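Local coordinates for esterase (Pelagibacterium halotolerans, PDB 5DWD), which probably hydrolyses carboxylic esters, as an alpha/beta hydrolase of the phospholipase/carboxylesterase family, at residues L46-G49 / Y50-G54; I224-D227 / G228-T231. One frame throughout, in Å; residues are numbered along the deposited sequence.

How the contacts relate
Contact 1 and contact 2 belong to two places in one alpha/beta hydrolase fold, their centres about 18 Å apart and their nearest atoms about 8 Å from each other, so they do not touch. At 46-54 the chain leaves strand 42-47 and turns into helix 54-65; at 224-231 it enters the C-terminal helix 226-239. Helix 54-65 connects them, since Leu60 and Trp64 pack against Leu46 of contact 1 and Leu229 of contact 2. Gly49 touches the probable Ser-His-Asp triad, whereas Ile224 only comes near the probable nucleophile elbow. Tyr50 lines a pocket about 4 Å from a bound polyether, probably from the crystallisation liquor, though it marks a pocket.

Contact 1 of 2, residues L46-G49 / Y50-G54; sequences LLHG and YGSDG
The imidazole of His48 lies against the backbone of Ser52 and Asp53 where the chain doubles back after strand 42-47 of the alpha/beta hydrolase fold. The reversal is a type II beta turn from Gly49 to Ser52, with Gly51 at positive phi, and it is closed by Ser52 N donating to Gly49 O at 3.1 Å. The same oxygen takes a second bond: His48 ND1 reaches Gly49 O at 2.8 Å, almost in the plane of its own ring and nearly straight at 163°. The two donors come to the carbonyl from opposite faces, so the Gly49 peptide is gripped from both. His48 can do this because CG sits between the backbone N and the carbonyl carbon (chi1 69°), which turns the ring against the Ser52-Asp53 backbone. One ring face then receives Ser52 C and Asp53 CA, both offset toward the rim, with His48 CD2 3.4 Å from Asp53 CA. Beyond the turn, His48 NE2 pairs with Ala78 N, fixing the ring's rotation, and Trp91 also meets the imidazole. Putting an alanine here would probably cost Gly49 O its second donor, leave Ala78 N without its imidazole partner and open a gap beside Asp53. Tyr50 swings the other way, its CG anti to the backbone N (chi1 179°), and its side chain helps line the pocket of the bound polyether, beside Leu94. Asp53 is the N-cap of helix 54-65: its OD1 accepts from Asp56 N, while Ser52 OG hydrogen-bonds to Asp56 OD2. Ser52 CB rests 3.4 Å from Gly49 O, and Ser52 OG lies 3.7 Å from His48 CB.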
ATOM      1  N   LEU B  46       7.844  -9.820  16.025  1.00 14.17           N
ATOM      2  CA  LEU B  46       9.173 -10.287  15.630  1.00 16.23           C
ATOM      3  C   LEU B  46       9.173 -11.774  15.474  1.00 16.18           C
ATOM      4  O   LEU B  46       8.848 -12.465  16.388  1.00 15.74           O
ATOM      5  CB  LEU B  46      10.190  -9.943  16.754  1.00 14.82           C
ATOM      6  CG  LEU B  46      10.281  -8.479  17.118  1.00 17.22           C
ATOM      7  CD1 LEU B  46      10.737  -8.261  18.546  1.00 21.13           C
ATOM      8  CD2 LEU B  46      11.236  -7.758  16.167  1.00 18.32           C
ATOM      9  N   LEU B  47       9.616 -12.271  14.310  1.00 16.18           N
ATOM     10  CA  LEU B  47       9.538 -13.700  13.957  1.00 14.84           C
ATOM     11  C   LEU B  47      10.960 -14.258  13.848  1.00 14.19           C
ATOM     12  O   LEU B  47      11.740 -13.862  12.925  1.00 14.23           O
ATOM     13  CB  LEU B  47       8.761 -13.919  12.676  1.00 14.49           C
ATOM     14  CG  LEU B  47       7.353 -13.302  12.570  1.00 14.96           C
ATOM     15  CD1 LEU B  47       6.746 -13.649  11.212  1.00 15.84           C
ATOM     16  CD2 LEU B  47       6.492 -13.852  13.715  1.00 15.34           C
ATOM     17  N   HIS B  48      11.245 -15.205  14.735  1.00 12.96           N
ATOM     18  CA  HIS B  48      12.605 -15.855  14.764  1.00 13.05           C
ATOM     19  C   HIS B  48      12.886 -16.821  13.618  1.00 13.80           C
ATOM     20  O   HIS B  48      11.972 -17.261  12.882  1.00 14.61           O
ATOM     21  CB  HIS B  48      12.849 -16.509  16.114  1.00 15.19           C
ATOM     22  CG  HIS B  48      11.996 -17.701  16.365  1.00 14.71           C
ATOM     23  ND1 HIS B  48      12.231 -18.908  15.736  1.00 16.33           N
ATOM     24  CD2 HIS B  48      10.872 -17.879  17.112  1.00 15.34           C
ATOM     25  CE1 HIS B  48      11.350 -19.807  16.143  1.00 17.78           C
ATOM     26  NE2 HIS B  48      10.475 -19.194  16.926  1.00 17.46           N
ATOM     27  N   GLY B  49      14.173 -17.167  13.478  1.00 13.70           N
ATOM     28  CA  GLY B  49      14.600 -18.112  12.468  1.00 14.50           C
ATOM     29  C   GLY B  49      14.543 -19.548  12.925  1.00 13.66           C
ATOM     30  O   GLY B  49      14.239 -19.879  14.080  1.00 13.53           O
ATOM     31  N   TYR B  50      14.911 -20.448  12.005  1.00 13.93           N
ATOM     32  CA  TYR B  50      14.911 -21.855  12.278  1.00 14.50           C
ATOM     33  C   TYR B  50      15.908 -22.202  13.349  1.00 14.44           C
ATOM     34  O   TYR B  50      17.065 -21.797  13.294  1.00 14.68           O
ATOM     35  CB  TYR B  50      15.297 -22.607  10.992  1.00 14.37           C
ATOM     36  CG  TYR B  50      15.373 -24.107  11.091  1.00 14.90           C
ATOM     37  CD1 TYR B  50      14.174 -24.910  10.870  1.00 15.53           C
ATOM     38  CD2 TYR B  50      16.528 -24.758  11.350  1.00 17.53           C
ATOM     39  CE1 TYR B  50      14.245 -26.306  10.954  1.00 15.38           C
ATOM     40  CE2 TYR B  50      16.591 -26.198  11.397  1.00 17.36           C
ATOM     41  CZ  TYR B  50      15.450 -26.932  11.229  1.00 18.86           C
ATOM     42  OH  TYR B  50      15.512 -28.342  11.285  1.00 19.44           O
ATOM     43  N   GLY B  51      15.430 -22.827  14.424  1.00 15.40           N
ATOM     44  CA  GLY B  51      16.218 -23.232  15.544  1.00 13.95           C
ATOM     45  C   GLY B  51      16.431 -22.191  16.628  1.00 15.75           C
ATOM     46  O   GLY B  51      17.112 -22.499  17.609  1.00 16.98           O
ATOM     47  N   SER B  52      15.735 -21.052  16.468  1.00 13.26           N
ATOM     48  CA  SER B  52      15.790 -19.940  17.419  1.00 14.30           C
ATOM     49  C   SER B  52      14.509 -19.934  18.217  1.00 17.63           C
ATOM     50  O   SER B  52      13.860 -20.976  18.302  1.00 17.08           O
ATOM     51  CB  SER B  52      16.096 -18.674  16.640  1.00 15.51           C
ATOM     52  OG  SER B  52      16.126 -17.519  17.439  1.00 15.70           O
ATOM     53  N   ASP B  53      14.200 -18.796  18.828  1.00 14.07           N
ATOM     54  CA  ASP B  53      13.027 -18.679  19.669  1.00 15.09           C
ATOM     55  C   ASP B  53      12.691 -17.216  19.873  1.00 14.68           C
ATOM     56  O   ASP B  53      13.436 -16.330  19.473  1.00 15.54           O
ATOM     57  CB  ASP B  53      13.190 -19.414  21.002  1.00 16.05           C
ATOM     58  CG  ASP B  53      14.168 -18.832  21.937  1.00 20.44           C
ATOM     59  OD1 ASP B  53      14.761 -17.777  21.802  1.00 20.12           O
ATOM     60  OD2 ASP B  53      14.495 -19.534  22.949  1.00 25.50           O
ATOM     61  N   GLY B  54      11.536 -16.966  20.467  1.00 15.06           N
ATOM     62  CA  GLY B  54      11.170 -15.600  20.707  1.00 15.61           C
ATOM     63  C   GLY B  54      12.062 -14.828  21.663  1.00 15.45           C
ATOM     64  O   GLY B  54      12.241 -13.622  21.458  1.00 17.86           O
TER

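Contact 2 of 2, residues I224-D227 / G228-T231; sequences IAQD and GLDT
Ile224 CG2 sits 4.1 Å from Leu229 CB, the two side chains crossing at about a right angle where the chain enters helix 226-239. This is the more closely packed side. Leu229 continues inward onto Leu60, Phe63 and Trp64 of helix 54-65, and Ile224 also touches Leu60. Next to them Gly228 is buried, and the backbone closes firmly as Leu229 N donates to Ala225 O at 2.9 Å, nearly straight.

The outer side is looser and built from polar groups. Gln226 and Asp230, both exposed and one helical turn apart, are joined by Gln226 NE2 to Asp230 OD1 at 2.9 Å. A bend at chi2 (68°) turns the glutamine's amide forward along the helix toward Asp230. The bond leaves in the amide plane but meets the carboxylate from above its plane, with an N-H...O angle of only 144°, so the grip is modest. In the backbone, Asp230 N donates to Gln226 O.

On the flank facing strand 212-217, Asp227 O accepts twice from Thr231: from N at 3.0 Å and from OG1 at 2.9 Å, the donors arriving on opposite faces of the carbonyl. Thr231 OG1 stands anti to its own carbonyl carbon (chi1 -63°), which brings the hydroxyl back over the preceding turn. The carboxylate of Asp227 turns to the sheet instead, where Asp227 OD2 hydrogen-bonds to His215 NE2 and Ser217 OG. Ala225 as N-cap, followed by successive i to i+4 backbone bonds, makes this the first turn of the C-terminal helix of an alpha/beta hydrolase, packed on the edge of its central sheet.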
ATOM      1  N   ILE B 224      22.055 -10.093  11.576  1.00 18.19           N
ATOM      2  CA  ILE B 224      21.698  -8.692  11.396  1.00 20.60           C
ATOM      3  C   ILE B 224      22.938  -7.844  11.751  1.00 20.91           C
ATOM      4  O   ILE B 224      23.383  -7.891  12.942  1.00 21.46           O
ATOM      5  CB  ILE B 224      20.495  -8.309  12.289  1.00 22.06           C
ATOM      6  CG1 ILE B 224      19.297  -9.198  11.966  1.00 24.96           C
ATOM      7  CG2 ILE B 224      20.183  -6.848  12.130  1.00 23.45           C
ATOM      8  CD1 ILE B 224      18.003  -8.902  12.701  1.00 24.65           C
ATOM      9  N   ALA B 225      23.501  -7.242  10.723  1.00 20.81           N
ATOM     10  CA  ALA B 225      24.735  -6.404  10.796  1.00 22.96           C
ATOM     11  C   ALA B 225      24.294  -5.077  11.427  1.00 24.19           C
ATOM     12  O   ALA B 225      23.134  -4.665  11.336  1.00 21.21           O
ATOM     13  CB  ALA B 225      25.357  -6.188   9.451  1.00 24.19           C
ATOM     14  N   GLN B 226      25.234  -4.378  12.053  1.00 26.14           N
ATOM     15  CA  GLN B 226      24.944  -3.043  12.582  1.00 26.99           C
ATOM     16  C   GLN B 226      24.326  -2.122  11.534  1.00 23.83           C
ATOM     17  O   GLN B 226      23.356  -1.415  11.819  1.00 26.29           O
ATOM     18  CB  GLN B 226      26.248  -2.389  13.107  1.00 32.95           C
ATOM     19  CG  GLN B 226      26.028  -0.991  13.744  1.00 35.96           C
ATOM     20  CD  GLN B 226      25.240  -1.126  15.037  1.00 39.32           C
ATOM     21  OE1 GLN B 226      25.657  -1.875  15.927  1.00 44.73           O
ATOM     22  NE2 GLN B 226      24.053  -0.499  15.115  1.00 46.05           N
ATOM     23  N   ASP B 227      24.847  -2.120  10.337  1.00 23.10           N
ATOM     24  CA  ASP B 227      24.254  -1.290   9.326  1.00 26.65           C
ATOM     25  C   ASP B 227      22.842  -1.717   8.914  1.00 24.76           C
ATOM     26  O   ASP B 227      22.055  -0.848   8.569  1.00 25.22           O
ATOM     27  CB  ASP B 227      25.095  -1.155   8.101  1.00 30.19           C
ATOM     28  CG  ASP B 227      25.233  -2.430   7.360  1.00 31.88           C
ATOM     29  OD1 ASP B 227      26.143  -3.158   7.728  1.00 33.88           O
ATOM     30  OD2 ASP B 227      24.448  -2.739   6.434  1.00 32.68           O
ATOM     31  N   GLY B 228      22.547  -3.007   8.909  1.00 23.74           N
ATOM     32  CA  GLY B 228      21.169  -3.510   8.668  1.00 22.84           C
ATOM     33  C   GLY B 228      20.226  -3.023   9.782  1.00 21.58           C
ATOM     34  O   GLY B 228      19.095  -2.521   9.515  1.00 22.97           O
ATOM     35  N   LEU B 229      20.685  -3.113  11.009  1.00 20.56           N
ATOM     36  CA  LEU B 229      19.932  -2.637  12.160  1.00 21.26           C
ATOM     37  C   LEU B 229      19.651  -1.125  12.092  1.00 22.16           C
ATOM     38  O   LEU B 229      18.517  -0.688  12.190  1.00 23.79           O
ATOM     39  CB  LEU B 229      20.716  -2.958  13.406  1.00 24.91           C
ATOM     40  CG  LEU B 229      20.038  -2.638  14.733  1.00 24.78           C
ATOM     41  CD1 LEU B 229      18.668  -3.308  14.744  1.00 27.80           C
ATOM     42  CD2 LEU B 229      20.852  -3.052  15.966  1.00 28.37           C
ATOM     43  N   ASP B 230      20.689  -0.343  11.795  1.00 24.65           N
ATOM     44  CA  ASP B 230      20.476   1.078  11.539  1.00 24.98           C
ATOM     45  C   ASP B 230      19.528   1.424  10.387  1.00 22.95           C
ATOM     46  O   ASP B 230      18.654   2.320  10.558  1.00 22.54           O
ATOM     47  CB  ASP B 230      21.836   1.749  11.334  1.00 28.14           C
ATOM     48  CG  ASP B 230      22.757   1.656  12.625  1.00 30.88           C
ATOM     49  OD1 ASP B 230      22.256   1.342  13.746  1.00 36.15           O
ATOM     50  OD2 ASP B 230      23.945   1.925  12.484  1.00 35.91           O
ATOM     51  N   THR B 231      19.628   0.715   9.265  1.00 22.42           N
ATOM     52  CA  THR B 231      18.706   0.880   8.120  1.00 19.85           C
ATOM     53  C   THR B 231      17.240   0.620   8.607  1.00 18.93           C
ATOM     54  O   THR B 231      16.343   1.403   8.290  1.00 20.48           O
ATOM     55  CB  THR B 231      19.097   0.006   6.947  1.00 21.51           C
ATOM     56  OG1 THR B 231      20.419   0.414   6.476  1.00 24.53           O
ATOM     57  CG2 THR B 231      18.088   0.070   5.859  1.00 22.25           C
TER